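Local coordinates for cadherin-23 (Mus musculus, PDB 5VH2), which probably mediates calcium-dependent cell adhesion, contributing to hearing and mechanotransduction, through tandem extracellular cadherin repeats with cation-bound linkers, at residues Leu16-Thr21 with Val101-Glu106; Tyr70-Thr75 with Leu107-Gln112; Tyr148-Tyr153 with Tyr185-Val190. The protein carries 1 engineered substitution. One frame throughout, in Å; residues are numbered along the deposited sequence.

Contact 1 of 3, residues Leu16-Thr21 with Val101-Glu106. With CA (calcium ion), chain F; CA (calcium ion), chain G.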
# COMPACT_ATOMS: atom_id res chain seq x y z
N LEU A 16 10.40 -8.40 11.55
CA LEU A 16 8.95 -8.41 11.34
C LEU A 16 8.40 -6.99 11.40
O LEU A 16 8.81 -6.19 12.26
CB LEU A 16 8.24 -9.27 12.40
CG LEU A 16 8.92 -10.63 12.67
CD1 LEU A 16 8.32 -11.39 13.83
CD2 LEU A 16 8.94 -11.46 11.40
N GLY A 17 7.49 -6.66 10.50
CA GLY A 17 6.82 -5.37 10.54
C GLY A 17 7.68 -4.20 10.10
O GLY A 17 7.57 -3.10 10.65
N LEU A 18 8.54 -4.45 9.13
CA LEU A 18 9.27 -3.38 8.47
C LEU A 18 8.26 -2.55 7.69
O LEU A 18 7.50 -3.07 6.88
CB LEU A 18 10.30 -3.96 7.50
CG LEU A 18 11.16 -3.02 6.66
CD1 LEU A 18 12.08 -2.22 7.55
CD2 LEU A 18 12.01 -3.78 5.67
N ARG A 19 8.26 -1.25 7.95
CA ARG A 19 7.27 -0.35 7.35
C ARG A 19 7.46 -0.36 5.83
O ARG A 19 8.57 -0.09 5.36
CB ARG A 19 7.47 1.06 7.90
CG ARG A 19 7.26 1.20 9.41
CD ARG A 19 7.53 2.57 9.96
NE ARG A 19 6.65 3.59 9.39
CZ ARG A 19 6.48 4.81 9.90
NH1 ARG A 19 7.10 5.21 11.02
NH2 ARG A 19 5.66 5.67 9.30
N GLU A 20 6.41 -0.66 5.07
CA GLU A 20 6.55 -0.76 3.60
C GLU A 20 6.97 0.56 2.96
O GLU A 20 7.65 0.54 1.93
CB GLU A 20 5.28 -1.32 2.92
CG GLU A 20 4.10 -0.39 2.99
CD GLU A 20 2.97 -0.74 2.03
OE1 GLU A 20 3.22 -1.10 0.85
OE2 GLU A 20 1.81 -0.60 2.47
N THR A 21 6.62 1.68 3.59
CA THR A 21 7.03 3.01 3.10
C THR A 21 8.40 3.44 3.64
O THR A 21 8.77 4.61 3.50
CB THR A 21 6.01 4.12 3.45
OG1 THR A 21 5.90 4.29 4.87
CG2 THR A 21 4.64 3.82 2.86
N VAL A 101 12.17 -11.29 6.29
CA VAL A 101 11.60 -9.94 6.44
C VAL A 101 10.12 -9.96 6.06
O VAL A 101 9.77 -10.38 4.97
CB VAL A 101 12.34 -8.93 5.54
CG1 VAL A 101 11.83 -7.52 5.79
CG2 VAL A 101 13.84 -9.00 5.80
N THR A 102 9.25 -9.54 6.98
CA THR A 102 7.83 -9.30 6.67
C THR A 102 7.53 -7.81 6.77
O THR A 102 8.16 -7.09 7.56
CB THR A 102 6.87 -10.06 7.60
OG1 THR A 102 6.94 -9.51 8.91
CG2 THR A 102 7.20 -11.51 7.69
N LEU A 103 6.61 -7.36 5.93
CA LEU A 103 6.32 -5.94 5.78
C LEU A 103 5.03 -5.54 6.50
O LEU A 103 4.08 -6.33 6.59
CB LEU A 103 6.15 -5.59 4.30
CG LEU A 103 7.35 -5.70 3.38
CD1 LEU A 103 7.06 -4.96 2.08
CD2 LEU A 103 8.58 -5.08 4.03
N LEU A 104 5.00 -4.31 6.98
CA LEU A 104 3.83 -3.76 7.65
C LEU A 104 3.04 -2.98 6.60
O LEU A 104 3.54 -2.03 6.02
CB LEU A 104 4.29 -2.85 8.80
CG LEU A 104 3.31 -1.86 9.44
CD1 LEU A 104 2.12 -2.58 10.02
CD2 LEU A 104 4.03 -1.09 10.53
N ASN A 105 1.82 -3.41 6.32
CA ASN A 105 0.93 -2.65 5.46
C ASN A 105 0.65 -1.29 6.07
O ASN A 105 0.27 -1.18 7.23
CB ASN A 105 -0.38 -3.41 5.26
CG ASN A 105 -1.28 -2.76 4.22
OD1 ASN A 105 -0.83 -1.97 3.36
ND2 ASN A 105 -2.57 -3.10 4.28
N GLU A 106 0.91 -0.25 5.30
CA GLU A 106 0.57 1.10 5.69
C GLU A 106 -0.33 1.70 4.64
O GLU A 106 -0.41 1.18 3.52
CB GLU A 106 1.82 1.95 5.77
CG GLU A 106 2.93 1.42 6.65
CD GLU A 106 3.99 2.48 6.88
OE1 GLU A 106 3.74 3.40 7.70
OE2 GLU A 106 5.04 2.45 6.19
CA CA F . -0.36 -0.45 1.90
CA CA G . 1.47 -0.17 -1.02
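With Glu20 CG lodged between its own backbone N and carbonyl carbon (chi1 68°) and the chain extended beyond, its carboxylate reaches Asn105 and Glu106, while Glu106, its CG beside the backbone N (chi1 -54°), extends back to Arg19 and Thr21. These two acids prolong a parallel pairing found in cadherin Greek-key sandwiches, where an early strand of the repeat lies beside its last. Leu104 N donates to Leu18 O at 2.8 Å, and Leu18 N in turn to Thr102 O in the carbonyl plane; Gly17, with positive phi, sends only weak bonds to Thr102. Beyond the strands, Glu106 N meets the anti lone pair of Glu20 OE2 at 3.0 Å. The same oxygen binds one calcium ion at 2.2 Å, together with Asn105 OD1 and Glu106 O, so that metal and amide would probably both stabilise its negative charge. Glu20 OE1 turns to the second calcium ion and probably also accepts from Tyr73 N. Glu106 OE2 receives Thr21 N nearly end-on (3.1 Å), whereas OE1 lies at the edge of the Arg19 guanidinium in a weak salt bridge, NE to OE1 3.4 Å, the two planes 75° apart. Arg19 and Leu104 run side by side on one face of the sheet. On the buried face Leu18 lies alongside Leu103, and its CD2 rests 3.7 Å from Val101 CG1.

Contact 2 of 3, residues Tyr70-Thr75 with Leu107-Gln112. With CA (calcium ion), chain G; NA (sodium ion), chain H; CA (calcium ion), chain F.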
# COMPACT_ATOMS: atom_id res chain seq x y z
N TYR A 70 12.44 0.89 -3.24
CA TYR A 70 11.23 1.04 -2.49
C TYR A 70 10.57 -0.31 -2.28
O TYR A 70 10.81 -1.27 -3.06
CB TYR A 70 10.32 2.02 -3.19
CG TYR A 70 10.96 3.37 -3.29
CD1 TYR A 70 11.21 4.09 -2.14
CD2 TYR A 70 11.35 3.94 -4.52
CE1 TYR A 70 11.76 5.38 -2.19
CE2 TYR A 70 11.96 5.17 -4.59
CZ TYR A 70 12.16 5.90 -3.41
OH TYR A 70 12.77 7.13 -3.41
N LEU A 71 9.83 -0.41 -1.17
CA LEU A 71 9.10 -1.62 -0.86
C LEU A 71 7.63 -1.40 -1.11
O LEU A 71 7.21 -0.26 -1.32
CB LEU A 71 9.34 -2.06 0.59
CG LEU A 71 10.81 -2.29 0.95
CD1 LEU A 71 10.96 -2.29 2.47
CD2 LEU A 71 11.28 -3.60 0.36
N ASP A 72 6.90 -2.52 -1.22
CA ASP A 72 5.48 -2.48 -1.43
C ASP A 72 4.78 -3.73 -0.86
O ASP A 72 4.95 -4.86 -1.37
CB ASP A 72 5.22 -2.30 -2.92
CG ASP A 72 3.77 -2.02 -3.25
OD1 ASP A 72 2.95 -1.74 -2.32
OD2 ASP A 72 3.46 -2.06 -4.46
N TYR A 73 3.99 -3.51 0.19
CA TYR A 73 3.16 -4.57 0.77
C TYR A 73 2.26 -5.21 -0.28
O TYR A 73 2.14 -6.44 -0.36
CB TYR A 73 2.30 -4.01 1.88
CG TYR A 73 1.52 -5.05 2.63
CD1 TYR A 73 2.09 -5.74 3.69
CD2 TYR A 73 0.21 -5.33 2.31
CE1 TYR A 73 1.39 -6.70 4.40
CE2 TYR A 73 -0.51 -6.30 3.02
CZ TYR A 73 0.09 -6.98 4.06
OH TYR A 73 -0.57 -7.95 4.78
N GLU A 74 1.67 -4.36 -1.10
CA GLU A 74 0.73 -4.79 -2.13
C GLU A 74 1.38 -5.51 -3.31
O GLU A 74 0.67 -6.10 -4.10
CB GLU A 74 -0.07 -3.59 -2.65
CG GLU A 74 -1.21 -3.09 -1.73
CD GLU A 74 -0.74 -2.36 -0.47
OE1 GLU A 74 -1.44 -2.47 0.56
OE2 GLU A 74 0.32 -1.68 -0.48
N THR A 75 2.70 -5.47 -3.46
CA THR A 75 3.41 -6.30 -4.47
C THR A 75 4.10 -7.52 -3.86
O THR A 75 4.17 -8.56 -4.50
CB THR A 75 4.48 -5.49 -5.22
OG1 THR A 75 3.86 -4.38 -5.86
CG2 THR A 75 5.19 -6.38 -6.28
N LEU A 107 -0.99 2.78 5.00
CA LEU A 107 -1.93 3.45 4.11
C LEU A 107 -1.18 4.30 3.09
O LEU A 107 -0.93 5.49 3.31
CB LEU A 107 -2.87 4.30 4.93
CG LEU A 107 -4.15 4.77 4.24
CD1 LEU A 107 -5.19 3.66 4.06
CD2 LEU A 107 -4.72 5.91 5.06
N ASP A 108 -0.84 3.68 1.96
CA ASP A 108 -0.09 4.32 0.87
C ASP A 108 -0.70 4.09 -0.53
O ASP A 108 -0.03 4.27 -1.53
CB ASP A 108 1.34 3.80 0.90
CG ASP A 108 1.46 2.32 0.56
OD1 ASP A 108 0.48 1.56 0.73
OD2 ASP A 108 2.54 1.88 0.13
N GLU A 109 -1.96 3.67 -0.59
CA GLU A 109 -2.56 3.31 -1.88
C GLU A 109 -3.91 3.98 -2.04
O GLU A 109 -4.47 4.47 -1.07
CB GLU A 109 -2.74 1.79 -2.03
CG GLU A 109 -1.47 0.97 -1.91
CD GLU A 109 -0.54 1.16 -3.08
OE1 GLU A 109 0.57 0.61 -3.02
OE2 GLU A 109 -0.91 1.86 -4.04
N ALA A 110 -4.44 3.93 -3.27
CA ALA A 110 -5.67 4.63 -3.64
C ALA A 110 -6.90 3.79 -3.26
O ALA A 110 -6.88 3.08 -2.23
CB ALA A 110 -5.64 4.98 -5.13
N VAL A 111 -7.97 3.89 -4.05
CA VAL A 111 -9.25 3.30 -3.72
C VAL A 111 -9.94 2.89 -5.02
O VAL A 111 -9.91 3.67 -5.99
CB VAL A 111 -10.15 4.35 -3.09
CG1 VAL A 111 -11.51 3.76 -2.80
CG2 VAL A 111 -9.50 4.94 -1.84
N GLN A 112 -10.59 1.72 -5.02
CA GLN A 112 -11.43 1.30 -6.16
C GLN A 112 -12.92 1.46 -5.85
O GLN A 112 -13.33 1.26 -4.71
CB GLN A 112 -11.21 -0.18 -6.49
CG GLN A 112 -9.79 -0.61 -6.71
CD GLN A 112 -9.70 -2.11 -6.84
OE1 GLN A 112 -9.89 -2.67 -7.93
NE2 GLN A 112 -9.43 -2.79 -5.73
CA CA G . 1.47 -0.17 -1.02
NA NA H . -6.23 3.25 -0.09
CA CA F . -0.36 -0.45 1.90
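Glu74 and Glu109 pass one another running opposite ways, their carboxylate planes 70° apart, and their acids come together on a calcium ion rather than through any hydrogen bond. Glu74 OE2 binds it at 2.0 Å and Glu109 OE1 at 2.3 Å, the latter chain folding back at its second torsion (chi2 -69°) to get there. Asp72 crosses Glu109 at a slant, with 34° between the carboxylate planes, and contributes OD1 at 2.5 Å from the same ion. Asp108 grips this calcium with both oxygens, and its OD1 also reaches the second calcium ion at 2.5 Å, which Glu74 chelates through OE1 and OE2. Four acids this close would probably repel one another without the cations. Asp72 is itself positioned by an Asx turn: OD1 takes Glu74 N from above the carboxylate plane, and Thr75 OG1 donates to OD2. The Asp-Tyr-Glu run resembles the Asp-Arg-Glu calcium motif of cadherins. Glu109 O and Ala110 O turn to a sodium ion, completed by engineered Asp139 with Asp141 and Asp193. The loop between strands 64-67 and 78-87 of the first repeat thus meets the linker leading into strand 111-113, whose Gln112 is backbone-bonded to Tyr138 of strand 131-139.

Contact 3 of 3, residues Tyr148-Tyr153 with Tyr185-Val190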
# COMPACT_ATOMS: atom_id res chain seq x y z
N TYR A 148 -17.42 9.77 1.67
CA TYR A 148 -17.86 10.23 0.35
C TYR A 148 -18.26 11.70 0.40
O TYR A 148 -18.87 12.14 1.35
CB TYR A 148 -19.01 9.34 -0.15
CG TYR A 148 -18.68 7.85 -0.16
CD1 TYR A 148 -18.77 7.09 1.01
CD2 TYR A 148 -18.25 7.19 -1.33
CE1 TYR A 148 -18.48 5.74 1.01
CE2 TYR A 148 -17.96 5.83 -1.31
CZ TYR A 148 -18.09 5.12 -0.14
OH TYR A 148 -17.81 3.78 -0.08
N ARG A 149 -17.90 12.43 -0.64
CA ARG A 149 -18.36 13.81 -0.84
C ARG A 149 -18.39 14.18 -2.33
O ARG A 149 -17.64 13.58 -3.13
CB ARG A 149 -17.41 14.78 -0.12
CG ARG A 149 -16.03 14.89 -0.78
CD ARG A 149 -15.12 15.81 -0.02
NE ARG A 149 -13.74 15.34 -0.09
CZ ARG A 149 -12.84 15.70 -1.01
NH1 ARG A 149 -11.61 15.20 -0.96
NH2 ARG A 149 -13.17 16.52 -2.00
N PHE A 150 -19.16 15.19 -2.67
CA PHE A 150 -19.10 15.75 -4.01
C PHE A 150 -17.88 16.63 -4.12
O PHE A 150 -17.48 17.25 -3.15
CB PHE A 150 -20.31 16.59 -4.41
CG PHE A 150 -21.59 15.79 -4.49
CD1 PHE A 150 -21.63 14.60 -5.19
CD2 PHE A 150 -22.75 16.24 -3.85
CE1 PHE A 150 -22.79 13.85 -5.23
CE2 PHE A 150 -23.90 15.48 -3.85
CZ PHE A 150 -23.93 14.30 -4.59
N ASP A 151 -17.28 16.62 -5.29
CA ASP A 151 -16.05 17.31 -5.53
C ASP A 151 -16.34 18.82 -5.66
O ASP A 151 -17.49 19.27 -5.81
CB ASP A 151 -15.31 16.71 -6.73
CG ASP A 151 -15.77 17.26 -8.06
OD1 ASP A 151 -17.02 17.37 -8.31
OD2 ASP A 151 -14.87 17.57 -8.88
N ALA A 152 -15.25 19.57 -5.58
CA ALA A 152 -15.28 21.04 -5.59
C ALA A 152 -15.96 21.62 -6.81
O ALA A 152 -16.57 22.70 -6.72
CB ALA A 152 -13.86 21.62 -5.49
N TYR A 153 -15.79 20.94 -7.95
CA TYR A 153 -16.26 21.48 -9.24
C TYR A 153 -17.69 21.09 -9.54
O TYR A 153 -18.22 21.52 -10.56
CB TYR A 153 -15.38 20.98 -10.37
CG TYR A 153 -13.90 21.26 -10.24
CD1 TYR A 153 -13.37 22.52 -10.56
CD2 TYR A 153 -13.00 20.24 -9.91
CE1 TYR A 153 -12.01 22.77 -10.51
CE2 TYR A 153 -11.63 20.48 -9.85
CZ TYR A 153 -11.15 21.75 -10.15
OH TYR A 153 -9.79 22.02 -10.11
N TYR A 185 -27.87 15.55 -14.77
CA TYR A 185 -26.77 16.06 -13.96
C TYR A 185 -25.62 15.06 -13.99
O TYR A 185 -25.85 13.84 -13.95
CB TYR A 185 -27.23 16.27 -12.52
CG TYR A 185 -28.31 17.32 -12.39
CD1 TYR A 185 -27.98 18.68 -12.43
CD2 TYR A 185 -29.64 16.97 -12.24
CE1 TYR A 185 -28.96 19.66 -12.39
CE2 TYR A 185 -30.62 17.94 -12.11
CZ TYR A 185 -30.28 19.29 -12.19
OH TYR A 185 -31.25 20.27 -12.09
N THR A 186 -24.40 15.57 -14.15
CA THR A 186 -23.22 14.75 -14.02
C THR A 186 -22.50 15.14 -12.73
O THR A 186 -21.89 16.21 -12.65
CB THR A 186 -22.26 14.94 -15.23
OG1 THR A 186 -22.96 14.63 -16.46
CG2 THR A 186 -21.06 14.02 -15.11
N LEU A 187 -22.62 14.30 -11.71
CA LEU A 187 -21.93 14.52 -10.42
C LEU A 187 -20.59 13.77 -10.37
O LEU A 187 -20.46 12.70 -10.95
CB LEU A 187 -22.79 14.06 -9.25
CG LEU A 187 -24.27 14.39 -9.34
CD1 LEU A 187 -24.96 14.07 -8.03
CD2 LEU A 187 -24.54 15.84 -9.69
N THR A 188 -19.62 14.34 -9.66
CA THR A 188 -18.30 13.74 -9.48
C THR A 188 -18.08 13.47 -7.99
O THR A 188 -17.98 14.41 -7.20
CB THR A 188 -17.21 14.68 -10.01
OG1 THR A 188 -17.30 14.76 -11.43
CG2 THR A 188 -15.78 14.22 -9.62
N VAL A 189 -18.02 12.20 -7.61
CA VAL A 189 -17.92 11.84 -6.19
C VAL A 189 -16.48 11.49 -5.84
O VAL A 189 -15.82 10.75 -6.57
CB VAL A 189 -18.84 10.65 -5.83
CG1 VAL A 189 -18.73 10.32 -4.35
CG2 VAL A 189 -20.29 10.96 -6.19
N VAL A 190 -15.97 12.05 -4.75
CA VAL A 190 -14.67 11.68 -4.26
C VAL A 190 -14.82 10.68 -3.12
O VAL A 190 -15.66 10.86 -2.24
CB VAL A 190 -13.91 12.91 -3.75
CG1 VAL A 190 -12.62 12.49 -3.07
CG2 VAL A 190 -13.60 13.85 -4.90
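Antiparallel strand pairing at the border of a sheet joins Phe150 to Val189 and Arg149 to Val190, on an edge strand, 147-150, with strand 184-192 as its inner neighbour. Arg149 and Val190 form the hydrogen-bonded pair, Val190 N reaching Arg149 O at 2.8 Å and Arg149 N returning to Val190 O. Past the strand end, Asp151 N still finds Thr188 O at 3.0 Å. On the face bearing Phe150, the ring edge meets Val189 CG2, and Leu187 CD1 approaches CE1 obliquely at 3.5 Å. Ile164, from the facing sheet, touches Phe150 and Val189, as expected inside the two-sheet Greek-key sandwich of a cadherin repeat. On the other face, the Arg149 guanidinium spreads over Val190, with CG1 3.6 Å over the guanidinium plane, displaced from its centre, while NE forms a salt bridge with Asp192. Asp151 CG sits between the backbone N and the carbonyl carbon (chi1 85°), which lays it across Thr188, 3.4 Å from the methyl CG2, and OD1 is hydrogen-bonded to Thr154 OG1. An alanine here is likely to cost Thr188 the cover over its methyl group and Thr154 OG1 its carboxylate partner. Val190 CG2 fits against Asp151 CB at 3.8 Å.

In the fold
From the N terminus, the chain first runs through 16-21 and then 70-75 before contact 1 closes its loop at 101-106, joining an early strand of the first repeat to its last. Contact 2 opens within that loop and closes beyond it, at 107-112, so the two cross. They share both calcium ions and touch, their centres about 11 Å apart, tying the rim of the first repeat to the linker. Contact 3 follows in series wholly in the second repeat, joining edge strand 147-150 to strand 184-192 across a loop shorter than that of contact 1. Its centre lies about 25 Å from that of contact 2 and about 34 Å from that of contact 1; it touches neither.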